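PDB 5UXC: predicted aminoglycoside phosphotransferase from Brachybacterium faecium, which acts as a macrolide 2'-phosphotransferase (MphH), probably moving a phosphate from a guanine nucleotide to macrolide antibiotics such as azithromycin. Local coordinates for residues Ala62-Leu67 against Asp215-Ala220; Leu75-Pro80 against Glu208-Val213. All coordinates share one frame; numbering follows the deposited sequence.

Contact 1. Residues Ala62-Leu67 against Asp215-Ala220; sequences AVEGRL and DWTTAA. With MG (magnesium ion), chain B; GDP (guanosine-5'-diphosphate), chain C.
E64, on helix 58-71, sends an extended side chain into the loop that carries D215, and both of its carboxylate oxygens find donors there. OE2 accepts the backbone N of W216 at 3.0 Å, a bent bond with 137° at the hydrogen. In the T217 conformer given, one of two, OE1 accepts the hydroxyl OG1 of T217 at 2.8 Å. Both donors sit about 50° out of the carboxylate plane. With CG anti to N (chi1 -179°) and no kink beyond, the chain reaches from helix to loop.

Against this polar grip the apolar flank touches more lightly: L67 CD1 lies obliquely 4.1 Å from W216 CE3, and L67 CG rests 4.1 Å from A219 CB. The indole is held separately by its NE1, which donates to V213 O. T217 is partly exposed, so the solvent side begins at its end of the polar cluster.

D215 OD2 binds magnesium at 2.1 Å, alongside H202 and the GDP oxygens O1B and O2A; in this kinase-like fold D215 probably corresponds to the metal-binding aspartate of the DFG motif. E64 grips the two residues after D215 and so probably helps, as a second-shell residue, to place that metal ligand.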
loop_
_atom_site.group_PDB
_atom_site.type_symbol
_atom_site.label_atom_id
_atom_site.label_comp_id
_atom_site.label_asym_id
_atom_site.label_seq_id
_atom_site.Cartn_x
_atom_site.Cartn_y
_atom_site.Cartn_z
ATOM N N ALA A 62 -8.514 13.434 1.997
ATOM C CA ALA A 62 -9.521 13.911 1.062
ATOM C C ALA A 62 -9.219 13.444 -0.360
ATOM O O ALA A 62 -10.136 13.045 -1.083
ATOM C CB ALA A 62 -9.628 15.425 1.129
ATOM N N VAL A 63 -7.936 13.454 -0.765
ATOM C CA VAL A 63 -7.565 12.891 -2.069
ATOM C C VAL A 63 -7.912 11.411 -2.133
ATOM O O VAL A 63 -8.447 10.929 -3.134
ATOM C CB VAL A 63 -6.071 13.137 -2.361
ATOM C CG1 VAL A 63 -5.610 12.280 -3.572
ATOM C CG2 VAL A 63 -5.823 14.631 -2.599
ATOM N N GLU A 64 -7.571 10.650 -1.091
ATOM C CA GLU A 64 -7.882 9.223 -1.111
ATOM C C GLU A 64 -9.388 8.996 -1.238
ATOM O O GLU A 64 -9.851 8.128 -1.988
ATOM C CB GLU A 64 -7.333 8.533 0.142
ATOM C CG GLU A 64 -7.617 7.015 0.172
ATOM C CD GLU A 64 -7.122 6.319 1.444
ATOM O OE1 GLU A 64 -6.597 7.007 2.349
ATOM O OE2 GLU A 64 -7.322 5.103 1.558
ATOM N N GLY A 65 -10.179 9.811 -0.556
ATOM C CA GLY A 65 -11.614 9.674 -0.717
ATOM C C GLY A 65 -12.061 9.888 -2.152
ATOM O O GLY A 65 -12.946 9.171 -2.643
ATOM N N ARG A 66 -11.514 10.915 -2.824
ATOM C CA ARG A 66 -11.888 11.154 -4.212
ATOM C C ARG A 66 -11.481 9.966 -5.072
ATOM O O ARG A 66 -12.212 9.538 -5.973
ATOM C CB ARG A 66 -11.218 12.434 -4.721
ATOM C CG ARG A 66 -11.745 13.720 -3.991
ATOM C CD ARG A 66 -11.236 14.988 -4.741
ATOM N NE ARG A 66 -9.856 15.310 -4.415
ATOM C CZ ARG A 66 -9.480 15.938 -3.299
ATOM N NH1 ARG A 66 -10.390 16.302 -2.396
ATOM N NH2 ARG A 66 -8.203 16.211 -3.083
ATOM N N LEU A 67 -10.275 9.478 -4.843
ATOM C CA LEU A 67 -9.783 8.294 -5.555
ATOM C C LEU A 67 -10.769 7.120 -5.418
ATOM O O LEU A 67 -11.121 6.456 -6.412
ATOM C CB LEU A 67 -8.382 7.937 -5.030
ATOM C CG LEU A 67 -7.529 6.893 -5.795
ATOM C CD1 LEU A 67 -7.878 5.509 -5.294
ATOM C CD2 LEU A 67 -7.665 6.949 -7.335
ATOM N N ASP A 215 -6.615 0.289 1.949
ATOM C CA ASP A 215 -5.551 1.266 2.280
ATOM C C ASP A 215 -4.942 1.895 1.046
ATOM O O ASP A 215 -3.796 1.582 0.630
ATOM C CB ASP A 215 -4.441 0.617 3.153
ATOM C CG ASP A 215 -3.482 1.643 3.788
ATOM O OD1 ASP A 215 -3.879 2.800 3.826
ATOM O OD2 ASP A 215 -2.417 1.328 4.387
ATOM N N TRP A 216 -5.680 2.860 0.501
ATOM C CA TRP A 216 -5.330 3.442 -0.792
ATOM C C TRP A 216 -4.590 4.771 -0.659
ATOM O O TRP A 216 -4.532 5.531 -1.619
ATOM C CB TRP A 216 -6.608 3.591 -1.627
ATOM C CG TRP A 216 -7.091 2.233 -2.074
ATOM C CD1 TRP A 216 -7.862 1.368 -1.362
ATOM C CD2 TRP A 216 -6.805 1.602 -3.320
ATOM N NE1 TRP A 216 -8.080 0.205 -2.101
ATOM C CE2 TRP A 216 -7.461 0.342 -3.316
ATOM C CE3 TRP A 216 -6.035 1.975 -4.441
ATOM C CZ2 TRP A 216 -7.360 -0.582 -4.387
ATOM C CZ3 TRP A 216 -5.961 1.061 -5.542
ATOM C CH2 TRP A 216 -6.641 -0.185 -5.501
ATOM N N THR A 217 -4.016 5.056 0.514
ATOM C CA THR A 217 -3.399 6.364 0.707
ATOM C C THR A 217 -2.222 6.589 -0.226
ATOM O O THR A 217 -1.930 7.745 -0.559
ATOM C CB THR A 217 -2.962 6.528 2.159
ATOM O OG1 THR A 217 -4.050 6.123 3.004
ATOM C CG2 THR A 217 -2.598 8.000 2.463
ATOM N N THR A 218 -1.532 5.519 -0.642
ATOM C CA THR A 218 -0.327 5.657 -1.465
ATOM C C THR A 218 -0.606 5.643 -2.973
ATOM O O THR A 218 0.348 5.652 -3.779
ATOM C CB THR A 218 0.716 4.567 -1.080
ATOM O OG1 THR A 218 0.147 3.266 -1.250
ATOM C CG2 THR A 218 1.100 4.688 0.354
ATOM N N ALA A 219 -1.868 5.669 -3.378
ATOM C CA ALA A 219 -2.221 5.517 -4.785
ATOM C C ALA A 219 -1.669 6.688 -5.572
ATOM O O ALA A 219 -1.649 7.826 -5.098
ATOM C CB ALA A 219 -3.771 5.440 -4.956
ATOM N N ALA A 220 -1.170 6.397 -6.774
ATOM C CA ALA A 220 -0.489 7.385 -7.598
ATOM C C ALA A 220 -0.434 6.832 -9.018
ATOM O O ALA A 220 -0.524 5.614 -9.229
ATOM C CB ALA A 220 0.924 7.662 -7.051
HETATM MG MG MG B . -2.203 -0.249 5.802
HETATM P PB GDP C . -3.291 1.918 8.205
HETATM O O1B GDP C . -2.214 1.106 7.531
HETATM O O2B GDP C . -3.289 3.349 7.868
HETATM O O3B GDP C . -3.070 1.686 9.758
HETATM O O3A GDP C . -4.731 1.344 7.789
HETATM P PA GDP C . -5.244 0.076 6.983
HETATM O O1A GDP C . -6.323 0.636 6.107
HETATM O O2A GDP C . -4.110 -0.666 6.303
HETATM O "O5'" GDP C . -5.953 -0.891 8.016
HETATM C "C5'" GDP C . -5.128 -1.472 9.035
HETATM C "C4'" GDP C . -5.379 -2.947 9.131
HETATM O "O4'" GDP C . -6.722 -3.147 9.561
HETATM C "C3'" GDP C . -5.301 -3.661 7.779
HETATM O "O3'" GDP C . -3.972 -4.065 7.363
HETATM C "C2'" GDP C . -6.151 -4.875 8.029
HETATM O "O2'" GDP C . -5.471 -5.828 8.890
HETATM C "C1'" GDP C . -7.259 -4.294 8.923
HETATM N N9 GDP C . -8.433 -3.823 8.129
HETATM C C8 GDP C . -8.658 -2.582 7.667
HETATM N N7 GDP C . -9.863 -2.548 7.010
HETATM C C5 GDP C . -10.362 -3.806 7.055
HETATM C C6 GDP C . -11.554 -4.520 6.581
HETATM O O6 GDP C . -12.454 -3.907 5.964
HETATM N N1 GDP C . -11.688 -5.835 6.883
HETATM C C2 GDP C . -10.768 -6.528 7.586
HETATM N N2 GDP C . -10.978 -7.829 7.838
HETATM N N3 GDP C . -9.634 -5.965 8.032
HETATM C C4 GDP C . -9.392 -4.639 7.782
HETATM O O HOH W 1 -1.723 -1.808 7.245
HETATM O O HOH W 2 -0.234 0.426 5.679
#

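Contact 2. Residues Leu75-Pro80 against Glu208-Val213. With ZIT (azithromycin), chain H.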
loop_
_atom_site.group_PDB
_atom_site.type_symbol
_atom_site.label_atom_id
_atom_site.label_comp_id
_atom_site.label_asym_id
_atom_site.label_seq_id
_atom_site.Cartn_x
_atom_site.Cartn_y
_atom_site.Cartn_z
ATOM N N LEU A 75 -13.346 -2.083 -10.406
ATOM C CA LEU A 75 -12.622 -3.249 -9.883
ATOM C C LEU A 75 -13.604 -4.333 -9.458
ATOM O O LEU A 75 -14.629 -4.019 -8.844
ATOM C CB LEU A 75 -11.781 -2.910 -8.664
ATOM C CG LEU A 75 -10.707 -1.829 -8.838
ATOM C CD1 LEU A 75 -9.935 -1.639 -7.534
ATOM C CD2 LEU A 75 -9.766 -2.236 -10.003
ATOM N N ASP A 76 -13.243 -5.611 -9.714
ATOM C CA ASP A 76 -14.016 -6.756 -9.236
ATOM C C ASP A 76 -13.499 -7.275 -7.886
ATOM O O ASP A 76 -13.521 -8.490 -7.610
ATOM C CB ASP A 76 -14.015 -7.867 -10.272
ATOM C CG ASP A 76 -14.865 -7.538 -11.448
ATOM O OD1 ASP A 76 -15.898 -6.893 -11.235
ATOM O OD2 ASP A 76 -14.488 -7.924 -12.571
ATOM N N VAL A 77 -12.986 -6.385 -7.068
ATOM C CA VAL A 77 -12.786 -6.633 -5.654
ATOM C C VAL A 77 -13.401 -5.426 -4.952
ATOM O O VAL A 77 -13.486 -4.340 -5.525
ATOM C CB VAL A 77 -11.298 -6.752 -5.285
ATOM C CG1 VAL A 77 -10.657 -7.977 -6.001
ATOM C CG2 VAL A 77 -10.581 -5.487 -5.652
ATOM N N ALA A 78 -13.777 -5.598 -3.681
ATOM C CA ALA A 78 -14.334 -4.476 -2.921
ATOM C C ALA A 78 -13.220 -3.519 -2.529
ATOM O O ALA A 78 -12.092 -3.937 -2.270
ATOM C CB ALA A 78 -15.046 -4.980 -1.634
ATOM N N VAL A 79 -13.538 -2.223 -2.409
ATOM C CA VAL A 79 -12.603 -1.278 -1.792
ATOM C C VAL A 79 -13.372 -0.499 -0.742
ATOM O O VAL A 79 -14.608 -0.499 -0.781
ATOM C CB VAL A 79 -11.941 -0.332 -2.834
ATOM C CG1 VAL A 79 -11.177 -1.163 -3.923
ATOM C CG2 VAL A 79 -12.982 0.607 -3.572
ATOM N N PRO A 80 -12.690 0.182 0.187
ATOM C CA PRO A 80 -13.428 0.817 1.308
ATOM C C PRO A 80 -14.435 1.839 0.795
ATOM O O PRO A 80 -14.107 2.668 -0.067
ATOM C CB PRO A 80 -12.339 1.496 2.136
ATOM C CG PRO A 80 -11.059 0.490 1.927
ATOM C CD PRO A 80 -11.214 0.218 0.426
ATOM N N GLU A 208 -8.173 -18.313 -0.812
ATOM C CA GLU A 208 -6.966 -17.858 -1.486
ATOM C C GLU A 208 -7.257 -16.856 -2.590
ATOM O O GLU A 208 -6.324 -16.394 -3.244
ATOM C CB GLU A 208 -6.125 -19.033 -2.034
ATOM C CG GLU A 208 -5.691 -19.987 -0.913
ATOM C CD GLU A 208 -4.712 -21.049 -1.361
ATOM O OE1 GLU A 208 -4.777 -21.514 -2.517
ATOM O OE2 GLU A 208 -3.852 -21.409 -0.540
ATOM N N ARG A 209 -8.512 -16.425 -2.759
ATOM C CA ARG A 209 -8.828 -15.440 -3.788
ATOM C C ARG A 209 -9.070 -14.089 -3.124
ATOM O O ARG A 209 -9.708 -14.003 -2.057
ATOM C CB ARG A 209 -10.083 -15.842 -4.574
ATOM C CG ARG A 209 -9.933 -17.152 -5.345
ATOM C CD ARG A 209 -11.178 -17.548 -6.124
ATOM N NE ARG A 209 -10.988 -18.861 -6.769
ATOM C CZ ARG A 209 -11.079 -20.027 -6.123
ATOM N NH1 ARG A 209 -11.373 -20.048 -4.825
ATOM N NH2 ARG A 209 -10.869 -21.173 -6.770
ATOM N N ILE A 210 -8.665 -13.033 -3.807
ATOM C CA ILE A 210 -8.779 -11.683 -3.231
ATOM C C ILE A 210 -10.221 -11.194 -3.295
ATOM O O ILE A 210 -10.845 -11.169 -4.369
ATOM C CB ILE A 210 -7.844 -10.707 -3.955
ATOM C CG1 ILE A 210 -6.370 -11.161 -3.737
ATOM C CG2 ILE A 210 -7.992 -9.258 -3.393
ATOM C CD1 ILE A 210 -5.354 -10.343 -4.663
ATOM N N THR A 211 -10.742 -10.776 -2.139
ATOM C CA THR A 211 -12.105 -10.257 -2.087
ATOM C C THR A 211 -12.138 -8.751 -1.968
ATOM O O THR A 211 -13.192 -8.140 -2.232
ATOM C CB THR A 211 -12.829 -10.820 -0.863
ATOM O OG1 THR A 211 -11.922 -10.757 0.242
ATOM C CG2 THR A 211 -13.237 -12.293 -1.071
ATOM N N ALA A 212 -11.057 -8.152 -1.484
ATOM C CA ALA A 212 -11.049 -6.712 -1.205
ATOM C C ALA A 212 -9.612 -6.253 -1.127
ATOM O O ALA A 212 -8.744 -7.026 -0.733
ATOM C CB ALA A 212 -11.726 -6.394 0.138
ATOM N N VAL A 213 -9.392 -4.973 -1.432
ATOM C CA VAL A 213 -8.080 -4.341 -1.340
ATOM C C VAL A 213 -8.207 -3.062 -0.517
ATOM O O VAL A 213 -9.062 -2.203 -0.807
ATOM C CB VAL A 213 -7.492 -4.058 -2.736
ATOM C CG1 VAL A 213 -6.089 -3.435 -2.588
ATOM C CG2 VAL A 213 -7.386 -5.396 -3.475
HETATM C C1 ZIT H . -16.893 -12.457 -3.306
HETATM C C2 ZIT H . -16.702 -10.907 -3.410
HETATM C C3 ZIT H . -17.674 -10.390 -4.450
HETATM C C4 ZIT H . -16.879 -9.701 -5.598
HETATM C C5 ZIT H . -17.827 -9.378 -6.776
HETATM C C6 ZIT H . -17.731 -10.506 -7.790
HETATM C C7 ZIT H . -16.411 -10.442 -8.589
HETATM C C8 ZIT H . -16.232 -11.613 -9.620
HETATM C C9 ZIT H . -15.312 -12.750 -9.083
HETATM N N10 ZIT H . -16.090 -13.680 -8.122
HETATM C C11 ZIT H . -15.205 -14.402 -7.222
HETATM C C12 ZIT H . -15.871 -14.447 -5.842
HETATM C C13 ZIT H . -14.999 -14.947 -4.686
HETATM C C14 ZIT H . -15.766 -14.613 -3.421
HETATM C C15 ZIT H . -15.215 -15.333 -2.209
HETATM C C16 ZIT H . -15.993 -14.851 -0.941
HETATM C C17 ZIT H . -16.777 -10.345 -2.031
HETATM C C18 ZIT H . -16.213 -8.485 -5.007
HETATM C C19 ZIT H . -18.909 -10.361 -8.740
HETATM C C20 ZIT H . -15.600 -11.115 -10.838
HETATM C C21 ZIT H . -16.985 -14.542 -8.911
HETATM C C22 ZIT H . -14.831 -15.781 -7.753
HETATM C C23 ZIT H . -13.633 -14.246 -4.685
HETATM O O1 ZIT H . -17.987 -13.022 -3.358
HETATM O O6 ZIT H . -17.810 -11.793 -7.169
HETATM O O12 ZIT H . -17.063 -15.198 -5.887
HETATM O O13 ZIT H . -14.793 -16.374 -4.737
HETATM O O14 ZIT H . -15.614 -13.208 -3.157
HETATM C C1A ZIT H . -18.219 -6.995 -7.131
HETATM C C2A ZIT H . -17.544 -5.724 -7.588
HETATM C C3A ZIT H . -18.421 -4.558 -7.239
HETATM C C4A ZIT H . -19.777 -4.752 -7.844
HETATM C C5A ZIT H . -20.428 -6.076 -7.404
HETATM C C6A ZIT H . -21.695 -6.363 -8.106
HETATM C C7A ZIT H . -17.657 -3.179 -9.182
HETATM C C8A ZIT H . -18.346 -2.042 -7.246
HETATM O O1A ZIT H . -17.456 -8.142 -7.419
HETATM O O2A ZIT H . -16.295 -5.552 -6.879
HETATM N N3A ZIT H . -17.731 -3.307 -7.733
HETATM O O5A ZIT H . -19.511 -7.153 -7.800
HETATM C C1B ZIT H . -19.803 -10.127 -3.405
HETATM C C2B ZIT H . -20.537 -9.235 -2.458
HETATM C C3B ZIT H . -21.366 -8.197 -3.146
HETATM C C4B ZIT H . -22.217 -8.795 -4.210
HETATM C C5B ZIT H . -21.364 -9.536 -5.209
HETATM C C6B ZIT H . -22.242 -10.156 -6.263
HETATM C C7B ZIT H . -22.287 -7.475 -2.082
HETATM C C8B ZIT H . -19.620 -6.546 -2.935
HETATM O O1B ZIT H . -18.646 -9.471 -3.909
HETATM O O3B ZIT H . -20.501 -7.240 -3.790
HETATM O O4B ZIT H . -22.883 -7.732 -4.922
HETATM O O5B ZIT H . -20.609 -10.620 -4.559
HETATM O O HOH W 3 -13.503 -10.753 -5.740
#
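The outermost strand 209-213 of the four-stranded sheet carries a classic beta bulge, T211 and A212 both facing L204 on the neighbouring strand, and its other edge receives the loop 75-80 through a single parallel bridge. A78 N donates to T211 O at 3.0 Å, nearly straight at 170° but with the donor tilted 28° from the carbonyl plane. A78 O in turn accepts V213 N at 3.0 Å. A78 thus uses both backbone polar groups on the two residues flanking A212, the pattern that defines a parallel bridge.

V77 makes two of the apolar contacts by dividing its methyls. At chi1 -63°, CG1 sits beside its own backbone N and meets I210 CG2 at 3.9 Å, whereas CG2, between N and the carbonyl carbon, meets V213 CG2 at the same 3.9 Å; V127 of helix 118-132 also packs on V77. On the N-terminal side of the bridge, a water donates to both D76 O (2.9 Å) and I210 O (3.0 Å), extending the link between the segments.

Azithromycin lies against the water end. Its desosamine hydroxyl O2A donates to L75 O at 3.0 Å, with a weak bond from N3A to the same oxygen, and T211 CG2 approaches its O14 to 3.3 Å. The hydroxyl of T211 is instead engaged by P96 O. Helix-following loop and bulged edge strand are thereby joined into one wall of an azithromycin pocket, a short parallel bridge added to an otherwise antiparallel sheet.

How the contacts relate
Along the chain the segments run 62-67, 75-80, 208-213, 215-220, so contact 2 is enclosed by contact 1. Helix 58-71 supplies one half of contact 1 and leads into the loop of contact 2; D215 follows two residues after the end of strand 209-213. Their centres lie 16 Å apart, yet W216 joins them: its NE1 packs 3.8 Å from V79 CG1. Helix 58-71 and the loop after it are thus tied to consecutive parts of the chain, the loop to strand 209-213 and the helix to the metal-binding loop. For this copy of azithromycin, one of two bound, O2A is 21.3 Å from PB of GDP, so it is probably not in a reactive position.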